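Local coordinates for protein beta-n-acetylhexosaminidase (Streptococcus pneumoniae, PDB 4AZI) that probably removes terminal beta-linked N-acetylglucosamine residues from glycans as a family 20 exo-beta-D-N-acetylglucosaminidase catalytic module, at residues F231-D237 with N258-Y264; K271-N276 with P320-M325; D355-Y361 with N394-N400. The protein carries 2 engineered substitutions. All blocks are in the same frame, centred on the assembly; numbering follows the deposited sequence.

Contact 1: residues F231-D237 with N258-Y264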
loop_
_atom_site.group_PDB
_atom_site.type_symbol
_atom_site.label_atom_id
_atom_site.label_comp_id
_atom_site.label_asym_id
_atom_site.label_seq_id
_atom_site.Cartn_x
_atom_site.Cartn_y
_atom_site.Cartn_z
ATOM N N PHE A 231 5.238 16.286 0.456
ATOM C CA PHE A 231 5.746 16.713 1.761
ATOM C C PHE A 231 7.025 17.539 1.662
ATOM O O PHE A 231 8.047 17.066 1.156
ATOM C CB PHE A 231 5.947 15.502 2.686
ATOM C CG PHE A 231 4.660 14.895 3.186
ATOM C CD1 PHE A 231 3.879 14.091 2.354
ATOM C CD2 PHE A 231 4.225 15.131 4.487
ATOM C CE1 PHE A 231 2.690 13.538 2.814
ATOM C CE2 PHE A 231 3.043 14.574 4.956
ATOM C CZ PHE A 231 2.270 13.775 4.119
ATOM N N TYR A 232 6.957 18.764 2.168
ATOM C CA TYR A 232 8.078 19.700 2.147
ATOM C C TYR A 232 8.737 19.772 0.784
ATOM O O TYR A 232 9.935 19.543 0.646
ATOM C CB TYR A 232 9.078 19.354 3.256
ATOM C CG TYR A 232 8.471 19.589 4.616
ATOM C CD1 TYR A 232 8.567 20.834 5.228
ATOM C CD2 TYR A 232 7.769 18.582 5.272
ATOM C CE1 TYR A 232 7.989 21.066 6.457
ATOM C CE2 TYR A 232 7.194 18.804 6.508
ATOM C CZ TYR A 232 7.312 20.051 7.094
ATOM O OH TYR A 232 6.746 20.296 8.311
ATOM N N TYR A 233 7.932 20.074 -0.229
ATOM C CA TYR A 233 8.416 20.109 -1.611
ATOM C C TYR A 233 9.615 21.042 -1.700
ATOM O O TYR A 233 9.630 22.103 -1.066
ATOM C CB TYR A 233 7.299 20.561 -2.557
ATOM C CG TYR A 233 7.677 20.554 -4.024
ATOM C CD1 TYR A 233 7.788 19.356 -4.737
ATOM C CD2 TYR A 233 7.902 21.748 -4.704
ATOM C CE1 TYR A 233 8.118 19.354 -6.091
ATOM C CE2 TYR A 233 8.238 21.760 -6.050
ATOM C CZ TYR A 233 8.348 20.564 -6.739
ATOM O OH TYR A 233 8.682 20.587 -8.070
ATOM N N GLU A 234 10.627 20.601 -2.444
ATOM C CA GLU A 234 11.876 21.349 -2.680
ATOM C C GLU A 234 12.633 21.778 -1.403
ATOM O O GLU A 234 13.276 22.833 -1.375
ATOM C CB GLU A 234 11.639 22.527 -3.650
ATOM C CG GLU A 234 12.739 22.665 -4.707
ATOM C CD GLU A 234 12.439 23.703 -5.777
ATOM O OE1 GLU A 234 11.252 23.987 -6.054
ATOM O OE2 GLU A 234 13.401 24.240 -6.358
ATOM N N ASP A 235 12.557 20.933 -0.369
ATOM C CA ASP A 235 13.218 21.139 0.932
ATOM C C ASP A 235 12.884 22.488 1.594
ATOM O O ASP A 235 13.725 23.060 2.272
ATOM C CB ASP A 235 14.756 20.986 0.832
ATOM C CG ASP A 235 15.200 19.647 0.266
ATOM O OD1 ASP A 235 14.435 18.652 0.338
ATOM O OD2 ASP A 235 16.350 19.595 -0.241
ATOM N N LYS A 236 11.666 22.986 1.382
ATOM C CA LYS A 236 11.218 24.266 1.946
ATOM C C LYS A 236 10.224 23.993 3.066
ATOM O O LYS A 236 9.501 23.003 3.024
ATOM C CB LYS A 236 10.555 25.138 0.869
ATOM C CG LYS A 236 11.421 25.463 -0.347
ATOM C CD LYS A 236 12.406 26.600 -0.085
ATOM C CE LYS A 236 13.079 27.073 -1.375
ATOM N NZ LYS A 236 14.095 28.159 -1.168
ATOM N N ASP A 237 10.174 24.861 4.070
ATOM C CA ASP A 237 9.301 24.594 5.209
ATOM C C ASP A 237 8.440 25.782 5.652
ATOM O O ASP A 237 8.110 25.909 6.835
ATOM C CB ASP A 237 10.112 24.027 6.384
ATOM C CG ASP A 237 11.036 25.060 7.012
ATOM O OD1 ASP A 237 11.245 26.131 6.405
ATOM O OD2 ASP A 237 11.542 24.807 8.124
ATOM N N ASN A 258 10.756 18.401 -8.144
ATOM C CA ASN A 258 11.782 18.657 -7.123
ATOM C C ASN A 258 11.421 18.235 -5.697
ATOM O O ASN A 258 11.337 19.068 -4.789
ATOM C CB ASN A 258 12.174 20.139 -7.122
ATOM C CG ASN A 258 12.808 20.583 -8.426
ATOM O OD1 ASN A 258 12.691 21.741 -8.811
ATOM N ND2 ASN A 258 13.494 19.669 -9.104
ATOM N N LEU A 259 11.255 16.934 -5.498
ATOM C CA LEU A 259 10.789 16.420 -4.211
ATOM C C LEU A 259 11.795 16.644 -3.088
ATOM O O LEU A 259 12.987 16.846 -3.339
ATOM C CB LEU A 259 10.414 14.938 -4.336
ATOM C CG LEU A 259 9.631 14.609 -5.609
ATOM C CD1 LEU A 259 9.263 13.126 -5.680
ATOM C CD2 LEU A 259 8.399 15.510 -5.707
ATOM N N ALA A 260 11.303 16.652 -1.852
ATOM C CA ALA A 260 12.172 16.677 -0.685
ATOM C C ALA A 260 13.080 15.454 -0.698
ATOM O O ALA A 260 12.694 14.382 -1.169
ATOM C CB ALA A 260 11.357 16.724 0.603
ATOM N N SER A 261 14.302 15.628 -0.214
ATOM C CA SER A 261 15.215 14.509 -0.093
ATOM C C SER A 261 14.827 13.698 1.137
ATOM O O SER A 261 14.181 14.234 2.052
ATOM C CB SER A 261 16.651 15.006 0.034
ATOM O OG SER A 261 16.828 15.704 1.250
ATOM N N PRO A 262 15.216 12.411 1.169
ATOM C CA PRO A 262 15.015 11.618 2.381
ATOM C C PRO A 262 15.794 12.214 3.550
ATOM O O PRO A 262 15.298 12.194 4.681
ATOM C CB PRO A 262 15.569 10.233 2.015
ATOM C CG PRO A 262 15.696 10.225 0.541
ATOM C CD PRO A 262 15.889 11.640 0.109
ATOM N N GLN A 263 16.993 12.741 3.275
ATOM C CA GLN A 263 17.782 13.453 4.295
ATOM C C GLN A 263 16.960 14.589 4.918
ATOM O O GLN A 263 16.872 14.704 6.149
ATOM C CB GLN A 263 19.078 14.036 3.712
ATOM C CG GLN A 263 20.137 13.026 3.292
ATOM C CD GLN A 263 20.164 12.789 1.788
ATOM O OE1 GLN A 263 19.128 12.794 1.128
ATOM N NE2 GLN A 263 21.360 12.598 1.240
ATOM N N TYR A 264 16.367 15.428 4.066
ATOM C CA TYR A 264 15.568 16.555 4.539
ATOM C C TYR A 264 14.357 16.132 5.381
ATOM O O TYR A 264 14.100 16.720 6.430
ATOM C CB TYR A 264 15.110 17.461 3.389
ATOM C CG TYR A 264 14.484 18.743 3.900
ATOM C CD1 TYR A 264 15.279 19.839 4.230
ATOM C CD2 TYR A 264 13.108 18.845 4.094
ATOM C CE1 TYR A 264 14.721 21.011 4.712
ATOM C CE2 TYR A 264 12.537 20.013 4.571
ATOM C CZ TYR A 264 13.351 21.088 4.887
ATOM O OH TYR A 264 12.810 22.249 5.366
HETATM O O HOH W 1 8.509 16.340 -1.657
HETATM O O HOH W 2 17.920 17.861 1.200
HETATM O O HOH W 3 15.617 17.769 -2.306
#
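Asp235 lies flat on the ring of Tyr264, where two loops of the family 20 TIM barrel meet. Segment 231-237 belongs to the loop between strands 223-227 and 246-249. Segment 258-264 leads into helix 262-267. The two side chains run past each other in opposite directions. The carboxylate and ring planes are only 18° apart. CB of Asp235 makes a CH-pi contact 3.8 Å from the centroid of the Tyr264 ring. Tyr264 has CG anti to its own N (chi1 -170°), which carries the ring back over the 231-237 loop. The edge of this ring meets Tyr232, whose CB is 3.8 Å from Tyr264 CE2, and the two side chains cross at about a right angle. The Tyr232 hydroxyl turns elsewhere and accepts from Phe241 N.

The carboxylate of Asp235 also grips the start of the helix. Asp235 OD1 accepts from Ser261 N at 3.1 Å, on its syn lone pair. Ser261 is the N-cap, and its OG accepts from Tyr264 N. Asp235 thus touches both the cap and the first turn of the helix.

At the other end, one face of the Tyr233 ring lies against Asn258 O, while Leu259 CD2 meets its edge. The plane of the Asn258 side-chain amide is turned 24° from that of the Tyr233 ring. Tyr233 OH accepts from Asn258 N at 3.0 Å. A weak bond runs from Glu234 N back to Asn258 O, so the Asn258 backbone is held on both its N-H and its C=O. Leu259 is near the ligand pocket, its side chain about 7 Å from the bound inhibitor. Between the two ends, Ala260 CB presses on Tyr232 O at 3.2 Å.

Contact 2: residues K271-N276 with P320-M325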
loop_
_atom_site.group_PDB
_atom_site.type_symbol
_atom_site.label_atom_id
_atom_site.label_comp_id
_atom_site.label_asym_id
_atom_site.label_seq_id
_atom_site.Cartn_x
_atom_site.Cartn_y
_atom_site.Cartn_z
ATOM N N LYS A 271 9.629 9.123 9.683
ATOM C CA LYS A 271 10.056 7.731 9.544
ATOM C C LYS A 271 9.603 7.205 8.191
ATOM O O LYS A 271 8.588 7.652 7.669
ATOM C CB LYS A 271 9.466 6.881 10.661
ATOM C CG LYS A 271 10.006 7.240 12.035
ATOM C CD LYS A 271 8.904 7.276 13.070
ATOM C CE LYS A 271 8.664 5.907 13.693
ATOM N NZ LYS A 271 9.681 5.543 14.721
ATOM N N PHE A 272 10.356 6.257 7.635
ATOM C CA PHE A 272 10.163 5.842 6.250
ATOM C C PHE A 272 9.754 4.394 6.124
ATOM O O PHE A 272 10.258 3.548 6.853
ATOM C CB PHE A 272 11.460 6.043 5.435
ATOM C CG PHE A 272 11.936 7.469 5.374
ATOM C CD1 PHE A 272 11.251 8.415 4.620
ATOM C CD2 PHE A 272 13.086 7.861 6.049
ATOM C CE1 PHE A 272 11.689 9.722 4.545
ATOM C CE2 PHE A 272 13.530 9.170 5.980
ATOM C CZ PHE A 272 12.829 10.104 5.226
ATOM N N LEU A 273 8.844 4.122 5.195
ATOM C CA LEU A 273 8.686 2.791 4.635
ATOM C C LEU A 273 9.376 2.843 3.268
ATOM O O LEU A 273 8.923 3.569 2.372
ATOM C CB LEU A 273 7.211 2.399 4.501
ATOM C CG LEU A 273 6.939 1.027 3.832
ATOM C CD1 LEU A 273 7.581 -0.124 4.605
ATOM C CD2 LEU A 273 5.448 0.774 3.634
ATOM N N ASN A 274 10.497 2.118 3.146
ATOM C CA ASN A 274 11.352 2.162 1.942
ATOM C C ASN A 274 10.668 1.509 0.741
ATOM O O ASN A 274 10.690 0.294 0.582
ATOM C CB ASN A 274 12.720 1.520 2.226
ATOM C CG ASN A 274 13.686 1.599 1.043
ATOM O OD1 ASN A 274 13.441 2.290 0.050
ATOM N ND2 ASN A 274 14.800 0.885 1.156
ATOM N N THR A 275 10.077 2.350 -0.099
ATOM C CA THR A 275 9.231 1.929 -1.199
ATOM C C THR A 275 9.934 2.243 -2.516
ATOM O O THR A 275 9.362 2.855 -3.421
ATOM C CB THR A 275 7.880 2.655 -1.098
ATOM O OG1 THR A 275 7.361 2.466 0.227
ATOM C CG2 THR A 275 6.862 2.132 -2.111
ATOM N N ASN A 276 11.190 1.809 -2.610
ATOM C CA ASN A 276 12.076 2.235 -3.692
ATOM C C ASN A 276 11.508 1.963 -5.064
ATOM O O ASN A 276 11.124 0.837 -5.354
ATOM C CB ASN A 276 13.428 1.545 -3.561
ATOM C CG ASN A 276 14.546 2.365 -4.144
ATOM O OD1 ASN A 276 14.416 2.928 -5.224
ATOM N ND2 ASN A 276 15.652 2.453 -3.416
ATOM N N PRO A 320 16.823 5.815 9.277
ATOM C CA PRO A 320 15.865 4.870 9.854
ATOM C C PRO A 320 14.667 4.594 8.958
ATOM O O PRO A 320 13.970 5.510 8.513
ATOM C CB PRO A 320 15.433 5.558 11.155
ATOM C CG PRO A 320 16.634 6.357 11.542
ATOM C CD PRO A 320 17.183 6.876 10.242
ATOM N N THR A 321 14.467 3.319 8.668
ATOM C CA THR A 321 13.296 2.866 7.944
ATOM C C THR A 321 12.602 1.886 8.870
ATOM O O THR A 321 13.249 1.320 9.755
ATOM C CB THR A 321 13.676 2.188 6.617
ATOM O OG1 THR A 321 14.392 0.967 6.873
ATOM C CG2 THR A 321 14.545 3.108 5.798
ATOM N N VAL A 322 11.293 1.732 8.716
ATOM C CA VAL A 322 10.558 0.708 9.479
ATOM C C VAL A 322 10.531 -0.615 8.700
ATOM O O VAL A 322 10.082 -1.645 9.212
ATOM C CB VAL A 322 9.120 1.156 9.847
ATOM C CG1 VAL A 322 9.139 2.438 10.669
ATOM C CG2 VAL A 322 8.250 1.309 8.597
ATOM N N GLY A 323 11.024 -0.570 7.462
ATOM C CA GLY A 323 11.021 -1.719 6.563
ATOM C C GLY A 323 10.953 -1.294 5.107
ATOM O O GLY A 323 11.184 -0.133 4.786
ATOM N N SER A 324 10.600 -2.233 4.232
ATOM C CA SER A 324 10.635 -2.004 2.799
ATOM C C SER A 324 9.442 -2.610 2.083
ATOM O O SER A 324 8.866 -3.610 2.534
ATOM C CB SER A 324 11.932 -2.567 2.202
ATOM O OG SER A 324 13.046 -1.782 2.573
ATOM N N MET A 325 9.090 -1.998 0.956
ATOM C CA MET A 325 7.942 -2.410 0.168
ATOM C C MET A 325 8.300 -2.542 -1.317
ATOM O O MET A 325 8.864 -1.629 -1.907
ATOM C CB MET A 325 6.806 -1.402 0.360
ATOM C CG MET A 325 5.548 -1.693 -0.444
ATOM S SD MET A 325 4.075 -0.990 0.329
ATOM C CE MET A 325 4.275 0.749 -0.030
HETATM O O HOH W 4 11.801 4.883 10.146
HETATM O O HOH W 5 8.687 -0.495 -4.400
#
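Leu273 and Met325 meet on the inner side of the barrel, with Leu273 CD2 3.8 Å from Met325 CE. Their side chains cross at about a right angle. Met325 bends at chi3 (74°), which turns its CE methyl back to Thr275 as well, 3.5 Å from Thr275 OG1. Thr275 OG1 donates to Leu273 O and also hydrogen-bonds to Ser248 OG. This end is buried and tight. Leu273 CD1 also lies 3.6 Å from Gly323 C. Asn274 and Ser324 lie on the other face, with Asn274 CB 3.3 Å from Ser324 OG. Ser324 OG bonds to Phe306 O.

Two parallel-strand bonds lock this part: Asn274 N to Gly323 O, and Met325 N to Asn274 O at 2.8 Å.

The Lys271 and Pro320 end is looser and faces solvent. Lys271 CB comes no nearer than 4.5 Å to Val322 CG1. A water accepts from Phe272 N and gives a weak bond to Pro320 O. One direct bond, from Val322 N to Phe272 O, holds here.

The strands are the last two of the eight-stranded barrel, joined by a beta-alpha-beta crossover through helix 294-303. Strand 246-249 flanks 271-276, and strand 10-16 flanks 320-325, closing the barrel.

Contact 3: residues D355-Y361 with N394-N400; sequences DYFRANY and NYNLNRN
Segments 355-361 and 394-400 touch through a single backbone bridge at Arg358 and Asn398, without forming a regular sheet. Arg399 N gives to Phe357 O at 2.7 Å, and Ala359 N gives to Leu397 O in a nearly straight bond (176°).

Tyr361 carries the side-chain contact. Its ring points at the bend of 394-397, and its hydroxyl is held twice. Tyr361 OH donates to Asn394 O at 2.6 Å, and that oxygen lies at the ring edge. Tyr361 OH accepts from Leu397 N at 2.9 Å. The buried hydroxyl therefore spans the bend and fixes its two ends. Leu397 CB sits beside it, 3.4 Å from Tyr361 OH. The Tyr395 ring comes near at an angle, with Tyr395 CD1 4.2 Å from Tyr361 CE1.

Arg358 folds over the same ring. Its chain bends at chi3 (88°), which lays the guanidinium over one face of Tyr361, with NH2 offset toward the ring's rim. Arg358 NH2 donates to Tyr395 O at 3.1 Å, on a lone pair in the carbonyl plane. NE binds a water that in turn gives to Tyr395 O and Leu397 O. Two donors of the arginine thus serve the bend, one directly and one through water.

Farther along, Ala359 CB packs 4.2 Å from Leu397 CB. A water links Asp355 O to Asn398 ND2. Another links Arg358 O to Arg399 NH1, while Arg399 NH2 makes a salt bridge with Asp351.

Helix 402-414 covers Ala359, Tyr361 and Leu397 through Leu405. Helix 3-8 meets Arg358 and Asn398. The contact thus joins the linker after helix 339-352 to the loop between helices 380-391 and 402-414. That loop holds two Asx turns, in which Asn394 OD1 accepts from Asn396 N and Asn398 OD1 from Asn400 N.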
loop_
_atom_site.group_PDB
_atom_site.type_symbol
_atom_site.label_atom_id
_atom_site.label_comp_id
_atom_site.label_asym_id
_atom_site.label_seq_id
_atom_site.Cartn_x
_atom_site.Cartn_y
_atom_site.Cartn_z
ATOM N N ASP A 355 18.102 -12.513 5.788
ATOM C CA ASP A 355 18.167 -12.026 7.171
ATOM C C ASP A 355 16.917 -11.259 7.609
ATOM O O ASP A 355 16.585 -11.230 8.794
ATOM C CB ASP A 355 19.405 -11.142 7.382
ATOM C CG ASP A 355 19.758 -10.307 6.153
ATOM O OD1 ASP A 355 19.499 -10.757 5.010
ATOM O OD2 ASP A 355 20.315 -9.205 6.328
ATOM N N TYR A 356 16.234 -10.637 6.653
ATOM C CA TYR A 356 15.059 -9.823 6.953
ATOM C C TYR A 356 13.744 -10.587 6.872
ATOM O O TYR A 356 12.793 -10.265 7.580
ATOM C CB TYR A 356 15.011 -8.594 6.039
ATOM C CG TYR A 356 16.062 -7.564 6.389
ATOM C CD1 TYR A 356 15.835 -6.617 7.386
ATOM C CD2 TYR A 356 17.289 -7.545 5.728
ATOM C CE1 TYR A 356 16.798 -5.682 7.712
ATOM C CE2 TYR A 356 18.258 -6.609 6.046
ATOM C CZ TYR A 356 18.002 -5.686 7.034
ATOM O OH TYR A 356 18.966 -4.766 7.349
ATOM N N PHE A 357 13.700 -11.595 6.012
ATOM C CA PHE A 357 12.482 -12.361 5.776
ATOM C C PHE A 357 12.376 -13.587 6.666
ATOM O O PHE A 357 13.374 -14.263 6.930
ATOM C CB PHE A 357 12.394 -12.753 4.299
ATOM C CG PHE A 357 12.074 -11.597 3.392
ATOM C CD1 PHE A 357 13.041 -10.636 3.092
ATOM C CD2 PHE A 357 10.798 -11.448 2.861
ATOM C CE1 PHE A 357 12.741 -9.561 2.267
ATOM C CE2 PHE A 357 10.495 -10.374 2.033
ATOM C CZ PHE A 357 11.466 -9.430 1.734
ATOM N N ARG A 358 11.157 -13.875 7.117
ATOM C CA ARG A 358 10.891 -15.056 7.933
ATOM C C ARG A 358 11.067 -16.335 7.135
ATOM O O ARG A 358 10.911 -16.348 5.905
ATOM C CB ARG A 358 9.462 -15.030 8.497
ATOM C CG ARG A 358 9.233 -14.048 9.638
ATOM C CD ARG A 358 7.837 -14.213 10.217
ATOM N NE ARG A 358 7.799 -15.222 11.275
ATOM C CZ ARG A 358 6.688 -15.749 11.794
ATOM N NH1 ARG A 358 5.487 -15.379 11.350
ATOM N NH2 ARG A 358 6.780 -16.654 12.766
ATOM N N ALA A 359 11.397 -17.410 7.851
ATOM C CA ALA A 359 11.277 -18.764 7.318
ATOM C C ALA A 359 9.804 -19.051 7.009
ATOM O O ALA A 359 8.918 -18.284 7.395
ATOM C CB ALA A 359 11.823 -19.766 8.325
ATOM N N ASN A 360 9.542 -20.141 6.296
ATOM C CA ASN A 360 8.182 -20.523 5.942
ATOM C C ASN A 360 7.553 -21.372 7.040
ATOM O O ASN A 360 7.960 -22.516 7.265
ATOM C CB ASN A 360 8.164 -21.260 4.597
ATOM C CG ASN A 360 6.769 -21.674 4.159
ATOM O OD1 ASN A 360 5.768 -21.416 4.836
ATOM N ND2 ASN A 360 6.698 -22.327 3.009
ATOM N N TYR A 361 6.546 -20.804 7.695
ATOM C CA TYR A 361 5.903 -21.416 8.855
ATOM C C TYR A 361 4.594 -22.132 8.542
ATOM O O TYR A 361 3.875 -22.537 9.460
ATOM C CB TYR A 361 5.698 -20.363 9.958
ATOM C CG TYR A 361 6.953 -20.156 10.766
ATOM C CD1 TYR A 361 7.239 -20.976 11.856
ATOM C CD2 TYR A 361 7.876 -19.165 10.422
ATOM C CE1 TYR A 361 8.398 -20.811 12.592
ATOM C CE2 TYR A 361 9.039 -18.991 11.149
ATOM C CZ TYR A 361 9.294 -19.823 12.231
ATOM O OH TYR A 361 10.446 -19.665 12.957
ATOM N N ASN A 394 10.742 -23.239 17.167
ATOM C CA ASN A 394 11.338 -21.903 17.162
ATOM C C ASN A 394 10.563 -21.022 16.188
ATOM O O ASN A 394 10.608 -21.249 14.974
ATOM C CB ASN A 394 12.818 -21.979 16.762
ATOM C CG ASN A 394 13.555 -20.658 16.937
ATOM O OD1 ASN A 394 12.953 -19.584 16.975
ATOM N ND2 ASN A 394 14.883 -20.735 17.022
ATOM N N TYR A 395 9.860 -20.023 16.723
ATOM C CA TYR A 395 9.042 -19.122 15.901
ATOM C C TYR A 395 9.817 -17.910 15.363
ATOM O O TYR A 395 9.262 -17.082 14.638
ATOM C CB TYR A 395 7.783 -18.691 16.668
ATOM C CG TYR A 395 6.799 -19.825 16.862
ATOM C CD1 TYR A 395 5.837 -20.105 15.892
ATOM C CD2 TYR A 395 6.839 -20.632 18.003
ATOM C CE1 TYR A 395 4.935 -21.146 16.055
ATOM C CE2 TYR A 395 5.939 -21.680 18.174
ATOM C CZ TYR A 395 4.990 -21.930 17.197
ATOM O OH TYR A 395 4.089 -22.962 17.347
ATOM N N ASN A 396 11.110 -17.850 15.671
ATOM C CA ASN A 396 11.934 -16.680 15.373
ATOM C C ASN A 396 12.934 -16.863 14.228
ATOM O O ASN A 396 13.883 -16.088 14.111
ATOM C CB ASN A 396 12.688 -16.242 16.637
ATOM C CG ASN A 396 11.789 -16.131 17.853
ATOM O OD1 ASN A 396 10.692 -15.585 17.784
ATOM N ND2 ASN A 396 12.264 -16.638 18.977
ATOM N N LEU A 397 12.728 -17.884 13.393
ATOM C CA LEU A 397 13.703 -18.220 12.351
ATOM C C LEU A 397 13.516 -17.404 11.068
ATOM O O LEU A 397 12.389 -17.169 10.628
ATOM C CB LEU A 397 13.699 -19.732 12.053
ATOM C CG LEU A 397 14.126 -20.647 13.219
ATOM C CD1 LEU A 397 13.774 -22.101 12.942
ATOM C CD2 LEU A 397 15.610 -20.506 13.536
ATOM N N ASN A 398 14.632 -16.961 10.494
ATOM C CA ASN A 398 14.609 -16.213 9.240
ATOM C C ASN A 398 14.757 -17.156 8.049
ATOM O O ASN A 398 14.915 -18.369 8.233
ATOM C CB ASN A 398 15.639 -15.063 9.229
ATOM C CG ASN A 398 17.089 -15.541 9.253
ATOM O OD1 ASN A 398 17.437 -16.575 8.687
ATOM N ND2 ASN A 398 17.946 -14.760 9.897
ATOM N N ARG A 399 14.710 -16.598 6.843
ATOM C CA ARG A 399 14.754 -17.385 5.601
ATOM C C ARG A 399 16.065 -18.196 5.393
ATOM O O ARG A 399 16.101 -19.149 4.612
ATOM C CB ARG A 399 14.444 -16.471 4.405
ATOM C CG ARG A 399 13.995 -17.197 3.146
ATOM C CD ARG A 399 13.437 -16.249 2.091
ATOM N NE ARG A 399 13.425 -16.888 0.772
ATOM C CZ ARG A 399 12.498 -17.751 0.350
ATOM N NH1 ARG A 399 11.479 -18.086 1.129
ATOM N NH2 ARG A 399 12.594 -18.288 -0.856
ATOM N N ASN A 400 17.125 -17.843 6.110
ATOM C CA ASN A 400 18.359 -18.635 6.084
ATOM C C ASN A 400 18.219 -20.015 6.719
ATOM O O ASN A 400 19.033 -20.901 6.460
ATOM C CB ASN A 400 19.496 -17.886 6.775
ATOM C CG ASN A 400 20.025 -16.744 5.941
ATOM O OD1 ASN A 400 20.441 -16.943 4.804
ATOM N ND2 ASN A 400 20.008 -15.534 6.503
HETATM O O HOH W 6 18.043 -12.158 10.827
HETATM O O HOH W 7 10.681 -18.032 3.927
HETATM O O HOH W 8 10.319 -15.714 12.265
#

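Overall arrangement
The three contacts follow one another along the chain, and none encloses or crosses another. Contact 1 closes a short loop around barrel strand 246-249. It ties the loop after strand 223-227 to the start of helix 262-267. That helix leads directly into strand 271-282, where contact 2 begins, and the two contacts touch where Pro262 meets Phe272. Contact 2 closes the crossover to strand 321-329, the last of the barrel. The chain then runs through helix 339-352 to contact 3, which closes a loop containing helices 362-368 and 380-391. Its centre lies about 20 Å from that of contact 2. It ties the loop after helix 339-352, next to the barrel, to that before C-terminal helix 402-414.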